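Local coordinates for protein putative mandelate racemase/muconate lactonizing enzyme (Bordetella bronchiseptica, PDB 3DDM) that is of unknown function but belongs to the mandelate racemase/muconate lactonizing enzyme family, whose members pair an enolase-type N-terminal domain with a TIM-barrel domain, at residues A[147-152]-A[335-340]; A[275-280]-A[304-309]. The protein carries 1 engineered substitution. All coordinates share one frame; numbering follows the deposited sequence.

Contact 1. Residues A[147-152]-A[335-340]; sequences IGVYAS and LGVDAN. Engineered in segment 335-340: Gly336 (natural residue Glu).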
loop_
_atom_site.group_PDB
_atom_site.type_symbol
_atom_site.label_atom_id
_atom_site.label_comp_id
_atom_site.label_asym_id
_atom_site.label_seq_id
_atom_site.Cartn_x
_atom_site.Cartn_y
_atom_site.Cartn_z
ATOM N N ILE A 147 25.300 -6.686 22.596
ATOM C CA ILE A 147 25.250 -5.812 21.434
ATOM C C ILE A 147 25.304 -4.330 21.807
ATOM O O ILE A 147 25.019 -3.950 22.937
ATOM C CB ILE A 147 23.968 -6.065 20.596
ATOM C CG1 ILE A 147 22.735 -5.615 21.375
ATOM C CG2 ILE A 147 23.846 -7.542 20.236
ATOM C CD1 ILE A 147 21.423 -5.928 20.671
ATOM N N GLY A 148 25.681 -3.497 20.844
ATOM C CA GLY A 148 25.733 -2.066 21.081
ATOM C C GLY A 148 24.426 -1.403 20.652
ATOM O O GLY A 148 23.648 -1.986 19.883
ATOM N N VAL A 149 24.171 -0.199 21.155
ATOM C CA VAL A 149 22.958 0.536 20.806
ATOM C C VAL A 149 23.269 2.015 20.607
ATOM O O VAL A 149 24.372 2.482 20.932
ATOM C CB VAL A 149 21.873 0.431 21.906
ATOM C CG1 VAL A 149 21.582 -1.009 22.216
ATOM C CG2 VAL A 149 22.318 1.162 23.158
ATOM N N TYR A 150 22.303 2.746 20.053
ATOM C CA TYR A 150 22.454 4.182 19.850
ATOM C C TYR A 150 21.107 4.867 20.038
ATOM O O TYR A 150 20.060 4.290 19.757
ATOM C CB TYR A 150 23.059 4.504 18.463
ATOM C CG TYR A 150 22.187 4.277 17.230
ATOM C CD1 TYR A 150 22.205 3.053 16.541
ATOM C CD2 TYR A 150 21.364 5.300 16.734
ATOM C CE1 TYR A 150 21.424 2.857 15.389
ATOM C CE2 TYR A 150 20.583 5.118 15.593
ATOM C CZ TYR A 150 20.617 3.896 14.922
ATOM O OH TYR A 150 19.845 3.724 13.788
ATOM N N ALA A 151 21.136 6.082 20.567
ATOM C CA ALA A 151 19.919 6.849 20.774
ATOM C C ALA A 151 19.539 7.285 19.371
ATOM O O ALA A 151 20.306 7.979 18.694
ATOM C CB ALA A 151 20.198 8.061 21.665
ATOM N N SER A 152 18.361 6.872 18.929
ATOM C CA SER A 152 17.925 7.181 17.579
ATOM C C SER A 152 16.791 8.178 17.495
ATOM O O SER A 152 15.851 8.123 18.276
ATOM C CB SER A 152 17.512 5.884 16.875
ATOM O OG SER A 152 17.102 6.128 15.547
ATOM N N LEU A 335 22.334 -1.366 17.300
ATOM C CA LEU A 335 20.879 -1.403 17.299
ATOM C C LEU A 335 20.395 -0.034 17.746
ATOM O O LEU A 335 20.826 0.471 18.783
ATOM C CB LEU A 335 20.396 -2.499 18.250
ATOM C CG LEU A 335 18.907 -2.821 18.448
ATOM C CD1 LEU A 335 18.375 -2.060 19.625
ATOM C CD2 LEU A 335 18.120 -2.515 17.190
ATOM N N GLY A 336 19.521 0.577 16.946
ATOM C CA GLY A 336 19.001 1.895 17.265
ATOM C C GLY A 336 17.757 1.826 18.121
ATOM O O GLY A 336 16.833 1.064 17.835
ATOM N N VAL A 337 17.731 2.624 19.178
ATOM C CA VAL A 337 16.598 2.652 20.090
ATOM C C VAL A 337 15.987 4.048 20.071
ATOM O O VAL A 337 16.716 5.049 20.131
ATOM C CB VAL A 337 17.046 2.307 21.538
ATOM C CG1 VAL A 337 15.838 2.182 22.452
ATOM C CG2 VAL A 337 17.854 1.019 21.538
ATOM N N ASP A 338 14.658 4.108 19.975
ATOM C CA ASP A 338 13.923 5.376 19.960
ATOM C C ASP A 338 14.364 6.259 21.131
ATOM O O ASP A 338 14.315 5.841 22.285
ATOM C CB ASP A 338 12.423 5.102 20.079
ATOM C CG ASP A 338 11.574 6.277 19.629
ATOM O OD1 ASP A 338 12.037 7.438 19.727
ATOM O OD2 ASP A 338 10.433 6.029 19.183
ATOM N N ALA A 339 14.776 7.485 20.841
ATOM C CA ALA A 339 15.241 8.387 21.889
ATOM C C ALA A 339 14.127 8.957 22.762
ATOM O O ALA A 339 14.351 9.263 23.934
ATOM C CB ALA A 339 16.051 9.526 21.271
ATOM N N ASN A 340 12.932 9.089 22.190
ATOM C CA ASN A 340 11.776 9.649 22.887
ATOM C C ASN A 340 11.065 8.665 23.793
ATOM O O ASN A 340 11.165 7.463 23.605
ATOM C CB ASN A 340 10.790 10.217 21.869
ATOM C CG ASN A 340 11.434 11.262 20.967
ATOM O OD1 ASN A 340 12.194 10.926 20.055
ATOM N ND2 ASN A 340 11.150 12.538 21.235
#
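The ring of Tyr150 lies flat over Gly336, an engineered residue that is Glu in the natural sequence. Gly336 CA sits 3.5 Å from the Tyr150 ring centroid, 22° off the normal and displaced toward the rim, a CH-pi contact. With CG between the backbone N and the carbonyl carbon (chi1 71°), Tyr150 folds across the neighbouring strand. Its OH is held by Lys175.

This tight part rests on a parallel ladder. Leu335 N bonds to Gly148 O at 3.0 Å and Val337 N to Tyr150 O at 2.9 Å, while Leu335 O and Val337 O accept from the backbone N atoms of Tyr150 and Ser152. On the other sheet face Val149 CB packs on Val337 CG2 at 4.1 Å, and Val149 CG1 meets Leu335 CD1 at 4.3 Å; the Leu335 side chain packs on Leu316 and Leu323 of helix 313-325.

The pairing runs on to Ala339, whose N donates to Ser152 O at 2.9 Å. Looseness begins at Asn340, exposed to solvent, and Asp338 points away from the partner strand. Here Asp338 OD1 takes Asn340 N at 3.1 Å from above the carboxylate plane, an Asx turn, while OD2 makes a salt bridge to Arg38.

The chemistry is thus divided: main-chain bonds join the strands, apolar branches of Val149, Leu335 and Val337 meet on one face, and the Asp338 carboxylate ties the turn to Arg38.

Contact 2. Residues A[275-280]-A[304-309]; sequences LRVMQP and RYCPHY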
loop_
_atom_site.group_PDB
_atom_site.type_symbol
_atom_site.label_atom_id
_atom_site.label_comp_id
_atom_site.label_asym_id
_atom_site.label_seq_id
_atom_site.Cartn_x
_atom_site.Cartn_y
_atom_site.Cartn_z
ATOM N N LEU A 275 24.845 2.053 -0.686
ATOM C CA LEU A 275 24.540 2.059 0.740
ATOM C C LEU A 275 25.611 1.170 1.376
ATOM O O LEU A 275 25.812 0.033 0.942
ATOM C CB LEU A 275 23.160 1.446 1.009
ATOM C CG LEU A 275 21.953 2.154 0.399
ATOM C CD1 LEU A 275 20.690 1.364 0.719
ATOM C CD2 LEU A 275 21.857 3.571 0.939
ATOM N N ARG A 276 26.317 1.674 2.380
ATOM C CA ARG A 276 27.331 0.850 3.038
ATOM C C ARG A 276 26.837 0.348 4.390
ATOM O O ARG A 276 27.462 -0.499 5.025
ATOM C CB ARG A 276 28.641 1.622 3.186
ATOM C CG ARG A 276 29.381 1.743 1.875
ATOM C CD ARG A 276 30.755 2.332 2.054
ATOM N NE ARG A 276 31.730 1.586 1.270
ATOM C CZ ARG A 276 32.179 0.377 1.591
ATOM N NH1 ARG A 276 31.745 -0.222 2.695
ATOM N NH2 ARG A 276 33.045 -0.242 0.800
ATOM N N VAL A 277 25.697 0.880 4.810
ATOM C CA VAL A 277 25.061 0.489 6.054
ATOM C C VAL A 277 23.628 0.111 5.677
ATOM O O VAL A 277 22.806 0.979 5.371
ATOM C CB VAL A 277 25.057 1.661 7.066
ATOM C CG1 VAL A 277 24.401 1.231 8.373
ATOM C CG2 VAL A 277 26.482 2.129 7.309
ATOM N N MET A 278 23.346 -1.188 5.653
ATOM C CA MET A 278 22.011 -1.649 5.312
ATOM C C MET A 278 21.235 -1.861 6.598
ATOM O O MET A 278 21.731 -2.475 7.535
ATOM C CB MET A 278 22.074 -2.921 4.467
ATOM C CG MET A 278 21.746 -2.659 2.985
ATOM S SD MET A 278 23.042 -3.163 1.816
ATOM C CE MET A 278 24.410 -2.152 2.426
ATOM N N GLN A 279 20.011 -1.336 6.624
ATOM C CA GLN A 279 19.155 -1.364 7.803
ATOM C C GLN A 279 17.768 -1.978 7.609
ATOM O O GLN A 279 16.755 -1.284 7.698
ATOM C CB GLN A 279 18.992 0.070 8.315
ATOM C CG GLN A 279 20.294 0.859 8.379
ATOM C CD GLN A 279 20.059 2.363 8.481
ATOM O OE1 GLN A 279 19.493 2.976 7.572
ATOM N NE2 GLN A 279 20.492 2.965 9.590
ATOM N N PRO A 280 17.697 -3.283 7.334
ATOM C CA PRO A 280 16.352 -3.842 7.166
ATOM C C PRO A 280 15.563 -3.854 8.490
ATOM O O PRO A 280 16.097 -4.238 9.543
ATOM C CB PRO A 280 16.625 -5.246 6.626
ATOM C CG PRO A 280 18.011 -5.571 7.156
ATOM C CD PRO A 280 18.738 -4.263 6.971
ATOM N N ARG A 304 28.163 -2.818 6.731
ATOM C CA ARG A 304 27.596 -2.818 8.085
ATOM C C ARG A 304 26.100 -3.096 8.107
ATOM O O ARG A 304 25.354 -2.612 7.253
ATOM C CB ARG A 304 27.783 -1.467 8.782
ATOM C CG ARG A 304 29.191 -0.991 8.966
ATOM C CD ARG A 304 29.199 0.300 9.768
ATOM N NE ARG A 304 28.737 0.093 11.137
ATOM C CZ ARG A 304 28.710 1.046 12.067
ATOM N NH1 ARG A 304 29.114 2.277 11.772
ATOM N NH2 ARG A 304 28.297 0.765 13.300
ATOM N N TYR A 305 25.671 -3.864 9.100
ATOM C CA TYR A 305 24.264 -4.160 9.300
ATOM C C TYR A 305 23.885 -3.518 10.633
ATOM O O TYR A 305 24.229 -4.026 11.702
ATOM C CB TYR A 305 24.023 -5.664 9.364
ATOM C CG TYR A 305 22.711 -6.019 10.023
ATOM C CD1 TYR A 305 21.507 -5.483 9.559
ATOM C CD2 TYR A 305 22.670 -6.890 11.113
ATOM C CE1 TYR A 305 20.287 -5.807 10.164
ATOM C CE2 TYR A 305 21.453 -7.224 11.729
ATOM C CZ TYR A 305 20.265 -6.681 11.245
ATOM O OH TYR A 305 19.057 -7.029 11.821
ATOM N N CYS A 306 23.194 -2.385 10.572
ATOM C CA CYS A 306 22.783 -1.677 11.778
ATOM C C CYS A 306 21.286 -1.459 11.810
ATOM O O CYS A 306 20.782 -0.469 11.277
ATOM C CB CYS A 306 23.489 -0.327 11.867
ATOM S SG CYS A 306 25.273 -0.464 12.042
ATOM N N PRO A 307 20.549 -2.381 12.442
ATOM C CA PRO A 307 19.090 -2.264 12.532
ATOM C C PRO A 307 18.653 -1.229 13.580
ATOM O O PRO A 307 19.452 -0.767 14.399
ATOM C CB PRO A 307 18.660 -3.686 12.906
ATOM C CG PRO A 307 19.775 -4.142 13.790
ATOM C CD PRO A 307 21.027 -3.624 13.081
ATOM N N HIS A 308 17.383 -0.857 13.534
ATOM C CA HIS A 308 16.826 0.091 14.489
ATOM C C HIS A 308 15.326 -0.087 14.465
ATOM O O HIS A 308 14.738 -0.295 13.409
ATOM C CB HIS A 308 17.192 1.547 14.134
ATOM C CG HIS A 308 16.670 2.007 12.806
ATOM N ND1 HIS A 308 15.325 2.144 12.538
ATOM C CD2 HIS A 308 17.317 2.342 11.661
ATOM C CE1 HIS A 308 15.165 2.541 11.287
ATOM N NE2 HIS A 308 16.358 2.669 10.733
ATOM N N TYR A 309 14.707 -0.032 15.634
ATOM C CA TYR A 309 13.268 -0.181 15.705
ATOM C C TYR A 309 12.682 0.957 16.542
ATOM O O TYR A 309 13.049 1.139 17.711
ATOM C CB TYR A 309 12.898 -1.548 16.302
ATOM C CG TYR A 309 11.456 -1.869 16.059
ATOM C CD1 TYR A 309 10.979 -2.026 14.758
ATOM C CD2 TYR A 309 10.532 -1.834 17.097
ATOM C CE1 TYR A 309 9.615 -2.111 14.491
ATOM C CE2 TYR A 309 9.168 -1.925 16.843
ATOM C CZ TYR A 309 8.716 -2.050 15.535
ATOM O OH TYR A 309 7.371 -2.035 15.264
#
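Arg276 and Arg304 open the pairing through their backbones: Arg304 N donates to Arg276 O at 3.0 Å, and Met278 N returns a bond of 2.9 Å to Arg304 O. The next step is weak, with Cys306 N 3.4 Å from Met278 O. The parallel ladder therefore fades after two bridges, Val277 with Arg304 and Met278 with Tyr305.

Apolar contacts lie on both faces. Val277 and Arg304 run side by side, pointing the same way. Val277 CG1 rests on Cys306 CB at 3.9 Å, and its other branch, CG2, lies 4.1 Å from Arg304 CD; Trp229 packs against both Val277 and Cys306. The Arg304 chain bends at chi3, and its guanidinium gives NH2 to Pro332 O. On the opposite face Met278 touches Val298 and Tyr305 touches Ala295 and Val299, all of helix 287-300.

Aromatic contacts follow. With CG anti to N (chi1 160°), the Tyr305 ring brings its edge near Met278 O and meets Pro280 obliquely, Pro280 CG lying 3.8 Å from Tyr305 CE1. Pro307 CD sits 3.6 Å above the Tyr305 ring plane, over its centre.

The amide of Gln279 comes last. Its chain, extended beyond CG, passes Cys306 O and packs NE2 in plane at the edge of the His308 ring, 3.8 Å from His308 CD2, with amide and ring planes 86° apart. The hydrogen bond of Gln279 NE2 goes to Glu231 OE1.

Two parallel strands, 275-278 and 304-309, joined through helix 287-300 form a beta-alpha-beta crossover, the repeating element of the TIM barrel. Gln279 and His308 lie toward the C-terminal ends of these strands, the end where TIM-barrel enzymes generally carry their active sites.

In the fold
Both contacts are buried pairings of neighbouring parallel strands in one TIM barrel, their centres about 13 Å apart. Contact 2 joins strands that follow each other in sequence, while contact 1 pairs the first barrel strand with the last and so closes the barrel. They share the seam between strands 304-309 and 334-338: Gly336 N probably bonds to Pro307 O at 2.9 Å, and Tyr150 packs on His308. Helix 313-325 covers Leu335 of contact 1 and Tyr305 of contact 2. Contact 1 keeps a longer ladder and ends in an Asx turn at exposed Asn340; contact 2 has a shorter ladder, with Pro280, Pro307 and Tyr305 at its end, and has Arg276 exposed.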